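Local coordinates for cytolethal distending toxin subunit B (Escherichia coli, PDB 2F1N), which nicks DNA as the endonuclease subunit of a tripartite toxin, very probably damaging the DNA of intoxicated cells and arresting them at G2/M, at residues A56-R68 against G74-T86. Numbering follows the deposited sequence.
Sequences AGSPPSTAVDTGR and GIPVRELIWNLST. Unlike the reference sequence in segment 56-68: Arg68 (reference Thr).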
# COMPACT_ATOMS: atom_id res chain seq x y z
N ALA A 56 -10.73 -2.68 0.66
CA ALA A 56 -10.67 -2.31 2.07
C ALA A 56 -12.06 -2.24 2.74
O ALA A 56 -12.14 -2.15 3.98
CB ALA A 56 -9.92 -0.96 2.26
N GLY A 57 -13.14 -2.31 1.96
CA GLY A 57 -14.45 -2.21 2.63
C GLY A 57 -14.68 -0.78 3.15
O GLY A 57 -14.56 0.18 2.40
N SER A 58 -15.04 -0.69 4.40
CA SER A 58 -15.33 0.56 5.08
C SER A 58 -14.33 0.62 6.23
O SER A 58 -13.95 -0.43 6.77
CB SER A 58 -16.78 0.52 5.61
OG SER A 58 -17.71 0.75 4.53
N PRO A 59 -13.90 1.81 6.62
CA PRO A 59 -12.97 1.92 7.76
C PRO A 59 -13.67 1.52 9.08
O PRO A 59 -14.92 1.41 9.09
CB PRO A 59 -12.58 3.40 7.77
CG PRO A 59 -13.70 4.12 7.06
CD PRO A 59 -14.26 3.12 6.06
N PRO A 60 -12.90 1.34 10.15
CA PRO A 60 -13.45 0.99 11.46
C PRO A 60 -14.49 2.04 11.84
O PRO A 60 -14.27 3.23 11.61
CB PRO A 60 -12.23 1.11 12.39
CG PRO A 60 -11.02 0.97 11.50
CD PRO A 60 -11.44 1.53 10.21
N SER A 61 -15.62 1.59 12.40
CA SER A 61 -16.67 2.49 12.83
C SER A 61 -16.25 3.52 13.86
O SER A 61 -16.87 4.57 13.95
CB SER A 61 -17.91 1.71 13.35
OG SER A 61 -17.51 0.95 14.48
N THR A 62 -15.19 3.24 14.61
CA THR A 62 -14.74 4.25 15.59
C THR A 62 -13.66 5.20 15.07
O THR A 62 -13.26 6.09 15.80
CB THR A 62 -14.23 3.60 16.85
OG1 THR A 62 -13.13 2.73 16.52
CG2 THR A 62 -15.32 2.66 17.42
N ALA A 63 -13.19 5.03 13.84
CA ALA A 63 -12.20 5.96 13.29
C ALA A 63 -12.89 7.21 12.79
O ALA A 63 -13.99 7.14 12.19
CB ALA A 63 -11.39 5.29 12.15
N VAL A 64 -12.32 8.38 13.09
CA VAL A 64 -13.04 9.65 12.90
C VAL A 64 -12.30 10.58 11.95
O VAL A 64 -11.12 10.85 12.16
CB VAL A 64 -13.21 10.37 14.27
CG1 VAL A 64 -13.92 11.73 14.11
CG2 VAL A 64 -13.94 9.51 15.25
N ASP A 65 -12.97 11.07 10.90
CA ASP A 65 -12.37 12.02 9.94
C ASP A 65 -11.81 13.23 10.68
O ASP A 65 -12.49 13.82 11.52
CB ASP A 65 -13.47 12.55 9.00
CG ASP A 65 -12.94 13.19 7.70
OD1 ASP A 65 -11.79 13.76 7.60
OD2 ASP A 65 -13.65 13.16 6.67
N THR A 66 -10.59 13.63 10.34
CA THR A 66 -9.99 14.79 10.98
C THR A 66 -10.43 16.10 10.35
O THR A 66 -10.19 17.16 10.94
CB THR A 66 -8.47 14.73 10.82
OG1 THR A 66 -8.17 14.66 9.42
CG2 THR A 66 -7.91 13.43 11.43
N GLY A 67 -10.96 16.02 9.13
CA GLY A 67 -11.37 17.17 8.34
C GLY A 67 -10.20 17.71 7.52
O GLY A 67 -10.33 18.76 6.87
N ARG A 68 -9.08 16.98 7.49
CA ARG A 68 -7.92 17.44 6.71
C ARG A 68 -8.32 17.69 5.24
O ARG A 68 -9.04 16.86 4.60
CB ARG A 68 -6.78 16.39 6.76
CG ARG A 68 -5.57 16.74 5.92
CD ARG A 68 -4.44 15.78 6.17
NE ARG A 68 -3.20 16.09 5.44
CZ ARG A 68 -2.02 15.56 5.75
NH1 ARG A 68 -1.89 14.69 6.81
NH2 ARG A 68 -0.98 15.92 5.02
N GLY A 74 -10.57 14.83 -8.14
CA GLY A 74 -11.89 14.22 -8.06
C GLY A 74 -11.89 12.77 -7.57
O GLY A 74 -12.83 12.02 -7.84
N ILE A 75 -10.86 12.37 -6.82
CA ILE A 75 -10.90 11.04 -6.22
C ILE A 75 -11.11 11.12 -4.71
O ILE A 75 -10.30 11.76 -4.04
CB ILE A 75 -9.62 10.29 -6.53
CG1 ILE A 75 -9.46 10.09 -8.05
CG2 ILE A 75 -9.58 8.92 -5.75
CD1 ILE A 75 -8.02 9.90 -8.47
N PRO A 76 -12.18 10.48 -4.20
CA PRO A 76 -12.48 10.47 -2.77
C PRO A 76 -11.30 10.01 -1.93
O PRO A 76 -10.76 8.94 -2.18
CB PRO A 76 -13.61 9.45 -2.66
CG PRO A 76 -14.32 9.61 -3.98
CD PRO A 76 -13.24 9.78 -4.97
N VAL A 77 -10.90 10.84 -0.98
CA VAL A 77 -9.87 10.44 -0.02
C VAL A 77 -10.09 11.20 1.30
O VAL A 77 -10.35 12.40 1.30
CB VAL A 77 -8.43 10.65 -0.54
CG1 VAL A 77 -7.35 10.13 0.49
CG2 VAL A 77 -8.23 9.98 -1.91
N ARG A 78 -9.98 10.49 2.42
CA ARG A 78 -10.20 11.08 3.74
C ARG A 78 -9.12 10.63 4.68
O ARG A 78 -8.70 9.48 4.64
CB ARG A 78 -11.57 10.61 4.38
CG ARG A 78 -12.83 11.10 3.71
CD ARG A 78 -14.03 10.17 4.03
NE ARG A 78 -14.66 10.65 5.24
CZ ARG A 78 -15.45 9.94 6.04
NH1 ARG A 78 -15.69 8.66 5.79
NH2 ARG A 78 -16.01 10.52 7.10
N GLU A 79 -8.70 11.53 5.59
CA GLU A 79 -7.81 11.15 6.69
C GLU A 79 -8.67 10.92 7.92
O GLU A 79 -9.46 11.78 8.28
CB GLU A 79 -6.85 12.30 7.00
CG GLU A 79 -5.96 12.04 8.21
CD GLU A 79 -5.08 13.24 8.45
OE1 GLU A 79 -5.56 14.30 8.95
OE2 GLU A 79 -3.90 13.16 8.05
N LEU A 80 -8.48 9.76 8.57
CA LEU A 80 -9.18 9.42 9.81
C LEU A 80 -8.19 9.14 10.94
O LEU A 80 -7.10 8.61 10.69
CB LEU A 80 -10.12 8.20 9.60
CG LEU A 80 -10.72 8.00 8.20
CD1 LEU A 80 -11.20 6.53 8.01
CD2 LEU A 80 -11.88 8.96 7.97
N ILE A 81 -8.54 9.51 12.17
CA ILE A 81 -7.76 9.08 13.30
C ILE A 81 -8.47 7.93 13.97
O ILE A 81 -9.69 7.96 14.20
CB ILE A 81 -7.45 10.27 14.29
CG1 ILE A 81 -6.38 11.14 13.65
CG2 ILE A 81 -6.83 9.77 15.62
CD1 ILE A 81 -6.08 12.50 14.36
N TRP A 82 -7.68 6.91 14.31
CA TRP A 82 -8.24 5.68 14.89
C TRP A 82 -7.56 5.48 16.22
O TRP A 82 -6.35 5.16 16.31
CB TRP A 82 -8.03 4.49 13.93
CG TRP A 82 -8.66 3.17 14.33
CD1 TRP A 82 -9.70 2.95 15.22
CD2 TRP A 82 -8.27 1.89 13.83
NE1 TRP A 82 -9.98 1.60 15.28
CE2 TRP A 82 -9.13 0.93 14.42
CE3 TRP A 82 -7.31 1.46 12.90
CZ2 TRP A 82 -9.02 -0.45 14.15
CZ3 TRP A 82 -7.22 0.06 12.59
CH2 TRP A 82 -8.09 -0.85 13.22
N ASN A 83 -8.34 5.70 17.29
CA ASN A 83 -7.79 5.59 18.65
C ASN A 83 -7.80 4.12 19.04
O ASN A 83 -8.85 3.50 18.99
CB ASN A 83 -8.63 6.42 19.65
CG ASN A 83 -7.95 6.57 21.03
OD1 ASN A 83 -7.17 5.73 21.44
ND2 ASN A 83 -8.26 7.65 21.73
N LEU A 84 -6.65 3.57 19.40
CA LEU A 84 -6.53 2.11 19.58
C LEU A 84 -6.51 1.71 21.05
O LEU A 84 -6.76 0.55 21.38
CB LEU A 84 -5.27 1.58 18.89
CG LEU A 84 -5.19 1.69 17.36
CD1 LEU A 84 -3.87 1.19 16.84
CD2 LEU A 84 -6.35 0.87 16.71
N SER A 85 -6.16 2.66 21.91
CA SER A 85 -5.98 2.42 23.36
C SER A 85 -5.42 3.68 23.98
O SER A 85 -4.93 4.54 23.27
CB SER A 85 -5.00 1.26 23.63
OG SER A 85 -4.84 0.99 25.04
N THR A 86 -5.53 3.80 25.31
CA THR A 86 -4.85 4.90 26.01
C THR A 86 -3.75 4.39 26.95
O THR A 86 -3.45 5.02 27.98
CB THR A 86 -5.85 5.84 26.77
OG1 THR A 86 -7.00 6.12 25.94
CG2 THR A 86 -5.23 7.24 26.96
O HOH W 1 -11.10 6.56 17.39
O HOH W 2 -9.94 14.18 5.40
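Val64 and Ile81 form an antiparallel hydrogen-bonded pair, each N-H bonding to the other's O at 2.9 Å. The next rung is Thr66 N to Glu79 O, and a water joins Thr62 O to Asn83 N where the segments diverge. Two salt bridges join the segments, at Glu79 and Asp65. Glu79 OE1 takes the hydroxyl OG1 of Thr66 on its anti lone pair (2.7 Å), while OE2 meets Arg68 NH1 at 2.8 Å on the syn side, guanidinium and carboxylate planes 70° apart. Tyr96 OH also bonds OE2, so two hydroxyls and an arginine satisfy the carboxylate of buried Glu79. Separately, Arg78 NE reaches Asp65 OD2 (3.1 Å) from above the carboxylate plane, turned there by a bend at chi3 (89°). Asp65 OD1 closes an Asx turn onto Gly67 N, whose positive phi suits glycine. By pairing with 78-83, short strand 64-65 becomes an outermost strand of one sheet of this DNase I-like fold. Apolar contacts join loop 59-63 to strand 78-83. Rigid Pro60, opening a type I turn, lays CG over the six-membered ring of Trp82 (CH-pi, 3.5 Å from the centroid); Leu84 covers the opposite face. Pro59 CB presses tightly on Leu80 CD1 (3.4 Å).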